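Local coordinates for protein glycosyltransferase Gtf1 (Streptococcus pneumoniae, PDB 4PQG) that adopts the GT-B fold of group 1 glycosyltransferases and binds uridine-5'-diphosphate in a pocket that includes residues of its C-terminal half, at residues 332-337 and 415-420; 352-357 and 384-389; 361-366 and 400-405. All blocks are in the same frame, centred on the assembly; numbering follows the deposited sequence.

Contact 1: residues 332-337 and 415-420; sequences ITASRL and GLTLME. With UDP (uridine-5'-diphosphate), chain C; NAG (2-acetamido-2-deoxy-beta-D-glucopyranose), chain D.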
# COMPACT_ATOMS: atom_id res chain seq x y z
N ILE A 332 -0.86 -16.92 -13.86
CA ILE A 332 -0.64 -16.15 -12.63
C ILE A 332 -1.51 -14.88 -12.61
O ILE A 332 -1.82 -14.32 -13.67
CB ILE A 332 0.88 -15.86 -12.41
CG1 ILE A 332 1.12 -15.08 -11.10
CG2 ILE A 332 1.49 -15.16 -13.61
CD1 ILE A 332 2.58 -14.76 -10.84
N THR A 333 -1.97 -14.49 -11.42
CA THR A 333 -2.48 -13.15 -11.16
C THR A 333 -1.96 -12.68 -9.81
O THR A 333 -1.61 -13.51 -8.95
CB THR A 333 -4.02 -13.03 -11.26
OG1 THR A 333 -4.37 -11.65 -11.42
CG2 THR A 333 -4.72 -13.56 -10.03
N ALA A 334 -1.86 -11.37 -9.63
CA ALA A 334 -1.26 -10.81 -8.41
C ALA A 334 -1.96 -9.51 -8.08
O ALA A 334 -1.86 -8.54 -8.82
CB ALA A 334 0.25 -10.60 -8.57
N SER A 335 -2.72 -9.53 -6.99
CA SER A 335 -3.50 -8.37 -6.56
C SER A 335 -4.05 -8.55 -5.16
O SER A 335 -4.12 -9.67 -4.61
CB SER A 335 -4.67 -8.11 -7.53
OG SER A 335 -5.72 -9.05 -7.37
N ARG A 336 -4.44 -7.43 -4.56
CA ARG A 336 -5.37 -7.49 -3.45
C ARG A 336 -6.54 -8.41 -3.86
O ARG A 336 -7.01 -8.36 -5.00
CB ARG A 336 -5.92 -6.10 -3.12
CG ARG A 336 -4.86 -5.10 -2.63
CD ARG A 336 -5.46 -3.70 -2.50
NE ARG A 336 -5.72 -3.11 -3.81
CZ ARG A 336 -6.92 -2.77 -4.26
NH1 ARG A 336 -8.01 -2.97 -3.51
NH2 ARG A 336 -7.05 -2.24 -5.47
N LEU A 337 -6.99 -9.24 -2.92
CA LEU A 337 -8.16 -10.08 -3.16
C LEU A 337 -9.43 -9.29 -2.84
O LEU A 337 -10.07 -9.46 -1.80
CB LEU A 337 -8.08 -11.39 -2.37
CG LEU A 337 -6.72 -12.10 -2.37
CD1 LEU A 337 -6.82 -13.38 -1.53
CD2 LEU A 337 -6.18 -12.41 -3.78
N GLY A 415 -1.53 -0.04 -12.65
CA GLY A 415 -1.41 -1.48 -12.45
C GLY A 415 0.02 -1.97 -12.41
O GLY A 415 0.56 -2.47 -13.42
N LEU A 416 0.63 -1.85 -11.24
CA LEU A 416 2.02 -2.20 -11.08
C LEU A 416 2.31 -3.67 -11.42
O LEU A 416 3.37 -3.95 -11.98
CB LEU A 416 2.48 -1.87 -9.65
CG LEU A 416 2.68 -0.36 -9.38
CD1 LEU A 416 2.84 -0.06 -7.88
CD2 LEU A 416 3.81 0.27 -10.19
N THR A 417 1.41 -4.60 -11.08
CA THR A 417 1.62 -6.02 -11.45
C THR A 417 1.56 -6.26 -12.97
O THR A 417 2.12 -7.25 -13.46
CB THR A 417 0.64 -6.99 -10.77
OG1 THR A 417 -0.70 -6.68 -11.19
CG2 THR A 417 0.78 -6.91 -9.23
N LEU A 418 0.88 -5.38 -13.71
CA LEU A 418 0.87 -5.48 -15.17
C LEU A 418 2.25 -5.11 -15.74
O LEU A 418 2.78 -5.80 -16.61
CB LEU A 418 -0.22 -4.59 -15.77
CG LEU A 418 -1.66 -4.66 -15.24
CD1 LEU A 418 -2.52 -3.65 -15.97
CD2 LEU A 418 -2.23 -6.07 -15.37
N MET A 419 2.83 -4.04 -15.23
CA MET A 419 4.19 -3.62 -15.58
C MET A 419 5.21 -4.68 -15.16
O MET A 419 6.10 -5.07 -15.93
CB MET A 419 4.53 -2.28 -14.90
CG MET A 419 5.94 -1.77 -15.22
SD MET A 419 6.49 -0.50 -14.07
CE MET A 419 6.80 -1.53 -12.63
N GLU A 420 5.08 -5.14 -13.93
CA GLU A 420 5.95 -6.18 -13.41
C GLU A 420 5.83 -7.44 -14.26
O GLU A 420 6.86 -8.01 -14.66
CB GLU A 420 5.64 -6.44 -11.93
CG GLU A 420 6.09 -5.30 -11.01
CD GLU A 420 5.43 -5.29 -9.62
OE1 GLU A 420 4.86 -6.33 -9.21
OE2 GLU A 420 5.47 -4.22 -8.96
N1 UDP C . 2.00 -7.26 -4.55
C2 UDP C . 2.96 -8.01 -3.83
N3 UDP C . 2.69 -9.28 -3.53
C4 UDP C . 1.54 -9.88 -3.86
C5 UDP C . 0.56 -9.16 -4.56
C6 UDP C . 0.83 -7.83 -4.90
O2 UDP C . 4.06 -7.51 -3.50
O4 UDP C . 1.37 -11.07 -3.53
C1' UDP C . 2.34 -5.88 -4.91
C2' UDP C . 2.66 -5.83 -6.40
O2' UDP C . 4.02 -6.15 -6.72
C3' UDP C . 2.31 -4.41 -6.81
C4' UDP C . 1.27 -3.97 -5.78
O4' UDP C . 1.24 -4.98 -4.76
O3' UDP C . 3.46 -3.56 -6.72
C5' UDP C . -0.13 -3.86 -6.37
O5' UDP C . -0.18 -2.71 -7.21
PA UDP C . -1.24 -2.58 -8.40
O1A UDP C . -1.05 -1.26 -9.08
O2A UDP C . -1.12 -3.84 -9.22
O3A UDP C . -2.71 -2.78 -7.75
PB UDP C . -3.50 -1.92 -6.65
O1B UDP C . -4.92 -1.87 -7.19
O2B UDP C . -3.35 -2.70 -5.36
O3B UDP C . -2.87 -0.54 -6.65
C1 NAG D . -3.76 1.91 -7.42
C2 NAG D . -4.53 1.69 -8.72
C3 NAG D . -3.40 1.04 -9.53
C4 NAG D . -2.10 1.87 -9.49
C5 NAG D . -1.74 2.27 -8.04
C6 NAG D . -0.43 3.03 -7.88
C7 NAG D . -6.73 0.79 -9.25
C8 NAG D . -7.71 -0.31 -8.96
N2 NAG D . -5.60 0.73 -8.57
O1 NAG D . -4.35 1.69 -6.17
O3 NAG D . -3.79 0.75 -10.86
O4 NAG D . -1.07 1.09 -10.04
O5 NAG D . -2.87 3.00 -7.54
O6 NAG D . -0.62 4.29 -8.49
O7 NAG D . -7.00 1.68 -10.07
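Thr417 lays its methyl branch against Ala334, with CG2 3.8 Å from Ala334 CB, where the end of strand 330-334 meets the first turn of helix 416-423. A small alanine suits this spot because it lets the helix come close to the strand. With chi1 at 63°, both branches of Thr417 come near Ala334 O: CG2 is the closer, and the OG1 bond to Ala334 O, at 3.2 Å, is weak and unsettled, the stronger partner of OG1 being the hydroxyl of Tyr405. Beyond this touch, the two segments grip UDP between them. Arg336 is bent at chi3 and presents one edge of its guanidinium group, with the beta phosphorus in its plane. Arg336 NE reaches UDP O2B at 2.9 Å and its NH2 reaches UDP O1B at 2.8 Å, both nearly straight, while NH2 also forms a salt bridge with Glu340. Across from it, the helix start serves the alpha phosphate: Leu416 N binds UDP O1A at 2.8 Å and Thr417 N binds UDP O2A at 3.2 Å. Gly415, the N-cap residue, has a positive phi (88°) that glycine accommodates readily, and its N bonds to O4 of NAG at 2.9 Å. One turn on, the carboxylate of Glu420 takes both ribose hydroxyls, UDP O2' at OE1 (2.6 Å) and O3' at OE2, and the hydroxyls of Tyr399 and Tyr31 hold it in place. The chemistry is thus divided: amides at a helix start, probably aided by the helix dipole, and a positive guanidinium would stabilise the diphosphate, whereas an acid recognises the ribose.

Contact 2: residues 352-357 and 384-389; sequences EAHKEL and EDYIQL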
# COMPACT_ATOMS: atom_id res chain seq x y z
N GLU A 352 -12.99 -23.61 -16.60
CA GLU A 352 -13.58 -23.89 -17.90
C GLU A 352 -12.50 -24.25 -18.93
O GLU A 352 -12.63 -25.26 -19.63
CB GLU A 352 -14.43 -22.70 -18.34
CG GLU A 352 -15.18 -22.85 -19.65
CD GLU A 352 -16.35 -23.82 -19.59
OE1 GLU A 352 -16.86 -24.11 -18.47
OE2 GLU A 352 -16.76 -24.29 -20.67
N ALA A 353 -11.45 -23.43 -19.01
CA ALA A 353 -10.36 -23.67 -19.95
C ALA A 353 -9.67 -25.00 -19.67
O ALA A 353 -9.17 -25.66 -20.60
CB ALA A 353 -9.36 -22.53 -19.93
N HIS A 354 -9.65 -25.39 -18.40
CA HIS A 354 -9.02 -26.63 -17.95
C HIS A 354 -9.65 -27.87 -18.56
O HIS A 354 -9.02 -28.93 -18.60
CB HIS A 354 -9.08 -26.68 -16.43
CG HIS A 354 -8.45 -27.89 -15.82
ND1 HIS A 354 -9.15 -28.98 -15.49
CD2 HIS A 354 -7.13 -28.15 -15.47
CE1 HIS A 354 -8.32 -29.90 -14.97
NE2 HIS A 354 -7.09 -29.39 -14.95
N LYS A 355 -10.89 -27.75 -19.01
CA LYS A 355 -11.56 -28.82 -19.76
C LYS A 355 -10.81 -29.11 -21.06
O LYS A 355 -10.70 -30.26 -21.47
CB LYS A 355 -13.01 -28.45 -20.07
CG LYS A 355 -13.91 -28.34 -18.85
CD LYS A 355 -15.18 -27.58 -19.19
CE LYS A 355 -16.15 -27.55 -18.01
NZ LYS A 355 -17.42 -26.85 -18.36
N GLU A 356 -10.30 -28.06 -21.70
CA GLU A 356 -9.62 -28.17 -22.98
C GLU A 356 -8.11 -28.37 -22.79
O GLU A 356 -7.47 -29.03 -23.62
CB GLU A 356 -9.87 -26.90 -23.79
CG GLU A 356 -9.66 -27.03 -25.29
CD GLU A 356 -10.91 -27.43 -26.04
OE1 GLU A 356 -11.80 -28.09 -25.45
OE2 GLU A 356 -11.02 -27.07 -27.24
N LEU A 357 -7.56 -27.79 -21.73
CA LEU A 357 -6.13 -27.89 -21.43
C LEU A 357 -5.96 -28.38 -20.00
O LEU A 357 -5.81 -27.57 -19.08
CB LEU A 357 -5.41 -26.54 -21.60
CG LEU A 357 -5.69 -25.63 -22.80
CD1 LEU A 357 -5.13 -24.23 -22.57
CD2 LEU A 357 -5.15 -26.21 -24.11
N GLU A 384 -8.63 -27.66 -6.38
CA GLU A 384 -7.49 -27.46 -5.47
C GLU A 384 -6.11 -27.85 -6.03
O GLU A 384 -5.11 -27.24 -5.66
CB GLU A 384 -7.70 -28.19 -4.13
CG GLU A 384 -8.88 -27.69 -3.31
CD GLU A 384 -10.12 -28.54 -3.50
OE1 GLU A 384 -10.29 -29.13 -4.58
OE2 GLU A 384 -10.93 -28.62 -2.55
N ASP A 385 -6.06 -28.86 -6.88
CA ASP A 385 -4.79 -29.37 -7.38
C ASP A 385 -4.17 -28.48 -8.45
O ASP A 385 -2.97 -28.57 -8.70
CB ASP A 385 -4.92 -30.82 -7.89
CG ASP A 385 -5.06 -31.82 -6.75
OD1 ASP A 385 -4.80 -31.46 -5.58
OD2 ASP A 385 -5.44 -32.98 -7.03
N TYR A 386 -4.98 -27.60 -9.05
CA TYR A 386 -4.48 -26.73 -10.12
C TYR A 386 -4.77 -25.22 -9.98
O TYR A 386 -4.26 -24.42 -10.77
CB TYR A 386 -4.93 -27.26 -11.49
CG TYR A 386 -6.39 -27.11 -11.85
CD1 TYR A 386 -6.82 -26.06 -12.65
CD2 TYR A 386 -7.34 -28.05 -11.44
CE1 TYR A 386 -8.16 -25.92 -13.01
CE2 TYR A 386 -8.69 -27.93 -11.80
CZ TYR A 386 -9.08 -26.86 -12.58
OH TYR A 386 -10.40 -26.71 -12.96
N ILE A 387 -5.59 -24.85 -8.99
CA ILE A 387 -5.81 -23.44 -8.63
C ILE A 387 -5.52 -23.25 -7.14
O ILE A 387 -6.14 -23.91 -6.29
CB ILE A 387 -7.24 -22.94 -8.98
CG1 ILE A 387 -7.57 -23.21 -10.45
CG2 ILE A 387 -7.37 -21.44 -8.71
CD1 ILE A 387 -9.02 -22.99 -10.84
N GLN A 388 -4.57 -22.35 -6.84
CA GLN A 388 -4.11 -22.13 -5.46
C GLN A 388 -3.86 -20.66 -5.09
O GLN A 388 -3.42 -19.86 -5.92
CB GLN A 388 -2.85 -22.96 -5.16
CG GLN A 388 -3.13 -24.44 -5.00
CD GLN A 388 -1.90 -25.31 -5.16
OE1 GLN A 388 -0.76 -24.82 -5.11
NE2 GLN A 388 -2.12 -26.62 -5.36
N LEU A 389 -4.17 -20.34 -3.83
CA LEU A 389 -3.91 -19.03 -3.24
C LEU A 389 -2.55 -19.09 -2.57
O LEU A 389 -2.31 -19.92 -1.70
CB LEU A 389 -4.98 -18.69 -2.20
CG LEU A 389 -6.33 -18.07 -2.61
CD1 LEU A 389 -7.00 -18.83 -3.74
CD2 LEU A 389 -7.26 -18.00 -1.40
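His354 and Tyr386 lie face to face, their ring planes only 11° apart and their centroids separated by 3.6 Å. The overlap is not symmetrical. CD2 of His354 sits over the centre of the tyrosine ring, while CZ of Tyr386 falls toward the rim of the smaller imidazole. The closest approach, His354 CG to Tyr386 CE1 at 3.4 Å, is full van der Waals contact, and the histidine's CB adds to it by resting 3.7 Å from Tyr386 OH. Each ring reaches the other by its first torsion: His354 holds CG anti to its backbone N (chi1 -179°), and Tyr386 places CG between its own N and carbonyl carbon (chi1 72°), which lays the phenol against the imidazole. Aromatic residues suit these positions because they are long enough to bridge a gap whose CA atoms, His354 to Tyr386, stand 9.1 Å apart, and their flat faces let them stack closely. Tyr386 also packs on Ile351 and Thr361, so its ring joins the helix to the edge of the sheet. With no polar bond between the two segments, their cohesion rests on dispersion and ring electrostatics, and it would probably be sensitive to whether the partly exposed imidazole carries a proton.

Contact 3: residues 361-366 and 400-405; sequences TFDIYG and SQYEVY. With UDP (uridine-5'-diphosphate), chain C.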
# COMPACT_ATOMS: atom_id res chain seq x y z
N THR A 361 -2.47 -24.58 -14.89
CA THR A 361 -2.51 -24.19 -13.48
C THR A 361 -2.66 -22.67 -13.34
O THR A 361 -2.38 -21.93 -14.28
CB THR A 361 -1.27 -24.63 -12.70
OG1 THR A 361 -0.10 -24.22 -13.42
CG2 THR A 361 -1.28 -26.15 -12.47
N PHE A 362 -3.10 -22.23 -12.17
CA PHE A 362 -3.42 -20.82 -11.91
C PHE A 362 -3.08 -20.52 -10.47
O PHE A 362 -3.75 -20.99 -9.57
CB PHE A 362 -4.93 -20.56 -12.17
CG PHE A 362 -5.36 -19.12 -11.95
CD1 PHE A 362 -4.49 -18.05 -12.18
CD2 PHE A 362 -6.67 -18.83 -11.57
CE1 PHE A 362 -4.91 -16.73 -12.00
CE2 PHE A 362 -7.09 -17.52 -11.40
CZ PHE A 362 -6.21 -16.47 -11.61
N ASP A 363 -2.00 -19.76 -10.27
CA ASP A 363 -1.59 -19.30 -8.94
C ASP A 363 -2.04 -17.87 -8.69
O ASP A 363 -1.87 -17.01 -9.56
CB ASP A 363 -0.07 -19.45 -8.76
CG ASP A 363 0.35 -20.88 -8.47
OD1 ASP A 363 -0.51 -21.71 -8.07
OD2 ASP A 363 1.56 -21.18 -8.64
N ILE A 364 -2.62 -17.65 -7.52
CA ILE A 364 -3.21 -16.36 -7.15
C ILE A 364 -2.45 -15.76 -5.97
O ILE A 364 -2.50 -16.28 -4.86
CB ILE A 364 -4.73 -16.50 -6.82
CG1 ILE A 364 -5.52 -16.98 -8.04
CG2 ILE A 364 -5.31 -15.18 -6.33
CD1 ILE A 364 -6.93 -17.48 -7.73
N TYR A 365 -1.73 -14.67 -6.23
CA TYR A 365 -0.93 -13.98 -5.21
C TYR A 365 -1.68 -12.76 -4.67
O TYR A 365 -2.37 -12.08 -5.41
CB TYR A 365 0.41 -13.54 -5.79
CG TYR A 365 1.32 -14.71 -6.08
CD1 TYR A 365 2.29 -15.11 -5.17
CD2 TYR A 365 1.20 -15.43 -7.27
CE1 TYR A 365 3.11 -16.18 -5.42
CE2 TYR A 365 2.03 -16.51 -7.53
CZ TYR A 365 2.97 -16.88 -6.60
OH TYR A 365 3.79 -17.96 -6.87
N GLY A 366 -1.54 -12.51 -3.38
CA GLY A 366 -2.19 -11.36 -2.73
C GLY A 366 -3.01 -11.77 -1.52
O GLY A 366 -3.12 -12.95 -1.21
N SER A 400 8.51 -14.60 -13.63
CA SER A 400 9.21 -15.26 -14.74
C SER A 400 9.26 -16.80 -14.60
O SER A 400 9.89 -17.48 -15.42
CB SER A 400 10.59 -14.63 -14.97
OG SER A 400 11.40 -14.76 -13.81
N GLN A 401 8.58 -17.33 -13.58
CA GLN A 401 8.37 -18.78 -13.44
C GLN A 401 7.08 -19.24 -14.13
O GLN A 401 6.77 -20.43 -14.17
CB GLN A 401 8.34 -19.18 -11.97
CG GLN A 401 9.63 -18.88 -11.22
CD GLN A 401 9.58 -19.31 -9.76
OE1 GLN A 401 9.33 -20.48 -9.45
NE2 GLN A 401 9.83 -18.37 -8.86
N TYR A 402 6.34 -18.28 -14.69
CA TYR A 402 5.02 -18.55 -15.26
C TYR A 402 4.97 -18.22 -16.75
O TYR A 402 5.88 -17.59 -17.30
CB TYR A 402 3.94 -17.77 -14.49
CG TYR A 402 3.77 -18.20 -13.05
CD1 TYR A 402 2.79 -19.12 -12.69
CD2 TYR A 402 4.61 -17.69 -12.04
CE1 TYR A 402 2.62 -19.51 -11.38
CE2 TYR A 402 4.45 -18.09 -10.72
CZ TYR A 402 3.45 -19.00 -10.40
OH TYR A 402 3.28 -19.40 -9.10
N GLU A 403 3.89 -18.62 -17.42
CA GLU A 403 3.77 -18.35 -18.83
C GLU A 403 2.92 -17.13 -19.16
O GLU A 403 3.35 -16.31 -19.98
CB GLU A 403 3.30 -19.59 -19.58
CG GLU A 403 4.40 -20.65 -19.67
CD GLU A 403 4.02 -21.84 -20.53
OE1 GLU A 403 2.81 -22.13 -20.67
OE2 GLU A 403 4.94 -22.50 -21.05
N VAL A 404 1.75 -17.01 -18.53
CA VAL A 404 0.79 -15.97 -18.89
C VAL A 404 0.18 -15.34 -17.63
O VAL A 404 -0.08 -16.04 -16.65
CB VAL A 404 -0.35 -16.53 -19.77
CG1 VAL A 404 -1.39 -15.44 -20.09
CG2 VAL A 404 0.20 -17.13 -21.07
N TYR A 405 -0.05 -14.03 -17.68
CA TYR A 405 -0.69 -13.29 -16.59
C TYR A 405 -2.14 -13.00 -16.96
O TYR A 405 -2.41 -12.56 -18.08
CB TYR A 405 0.06 -11.97 -16.32
CG TYR A 405 -0.47 -11.22 -15.11
CD1 TYR A 405 0.15 -11.34 -13.87
CD2 TYR A 405 -1.60 -10.39 -15.21
CE1 TYR A 405 -0.34 -10.66 -12.75
CE2 TYR A 405 -2.11 -9.73 -14.10
CZ TYR A 405 -1.47 -9.86 -12.88
OH TYR A 405 -1.98 -9.20 -11.77
N1 UDP C . 2.00 -7.26 -4.55
C2 UDP C . 2.96 -8.01 -3.83
N3 UDP C . 2.69 -9.28 -3.53
C4 UDP C . 1.54 -9.88 -3.86
C5 UDP C . 0.56 -9.16 -4.56
C6 UDP C . 0.83 -7.83 -4.90
O2 UDP C . 4.06 -7.51 -3.50
O4 UDP C . 1.37 -11.07 -3.53
C1' UDP C . 2.34 -5.88 -4.91
C2' UDP C . 2.66 -5.83 -6.40
O2' UDP C . 4.02 -6.15 -6.72
C3' UDP C . 2.31 -4.41 -6.81
C4' UDP C . 1.27 -3.97 -5.78
O4' UDP C . 1.24 -4.98 -4.76
O3' UDP C . 3.46 -3.56 -6.72
C5' UDP C . -0.13 -3.86 -6.37
O5' UDP C . -0.18 -2.71 -7.21
PA UDP C . -1.24 -2.58 -8.40
O1A UDP C . -1.05 -1.26 -9.08
O2A UDP C . -1.12 -3.84 -9.22
O3A UDP C . -2.71 -2.78 -7.75
PB UDP C . -3.50 -1.92 -6.65
O1B UDP C . -4.92 -1.87 -7.19
O2B UDP C . -3.35 -2.70 -5.36
O3B UDP C . -2.87 -0.54 -6.65
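The backbones come closest at Asp363 and Tyr402, whose CA atoms are still 9.2 Å apart, since strand 330-334 runs between strands 361-365 and 404-406 in the parallel sheet. Tyr402, long enough to bridge that distance, passes over Ser330 and Ile332 of the middle strand and delivers its hydroxyl to two partners. Tyr402 OH donates to Asp363 OD2 in a short bond of 2.5 Å, and OD2 receives it on its anti lone pair; the carboxylate stands 78° from the tyrosine ring plane. Tyr402 OH accepts from Tyr365 OH at 2.7 Å, the two phenols arriving from opposite directions and meeting at their edges. In Tyr402, CG anti to the carbonyl carbon (chi1 -65°) carries the ring across strand 330-334, and the polar ends meet on one face of the sheet. The buried Tyr402 hydroxyl is thereby used both as donor and as acceptor. Tyr365 also reaches the ligand through its CB, 3.5 Å from UDP O4, and Gly366, whose positive phi suits a residue without a side chain, puts its N 3.3 Å from the same oxygen. A ligand site at the C-terminal ends of parallel strands is typical of the Rossmann-like domains of the GT-B fold.

In the fold
All three contacts belong to one Rossmann-like domain and are organised round its six-stranded parallel sheet. Contacts 1 and 3 are buried, their centres about 10 Å apart; both touch UDP, and the strand of contact 1 lies between the two strands of contact 3, tied to one of them by a backbone bond between Thr333 O and Tyr365 N. Contact 2 lies at the surface, about 20 Å from contact 1 between centres, where helix 343-353 meets edge strand 387-391; that strand is bonded by its backbone to strand 361-365 of contact 3. The chemistry follows the location: charged and backbone groups around the ligand in contact 1, a linked set of hydroxyls and a carboxylate in contact 3, and aromatic stacking at the periphery.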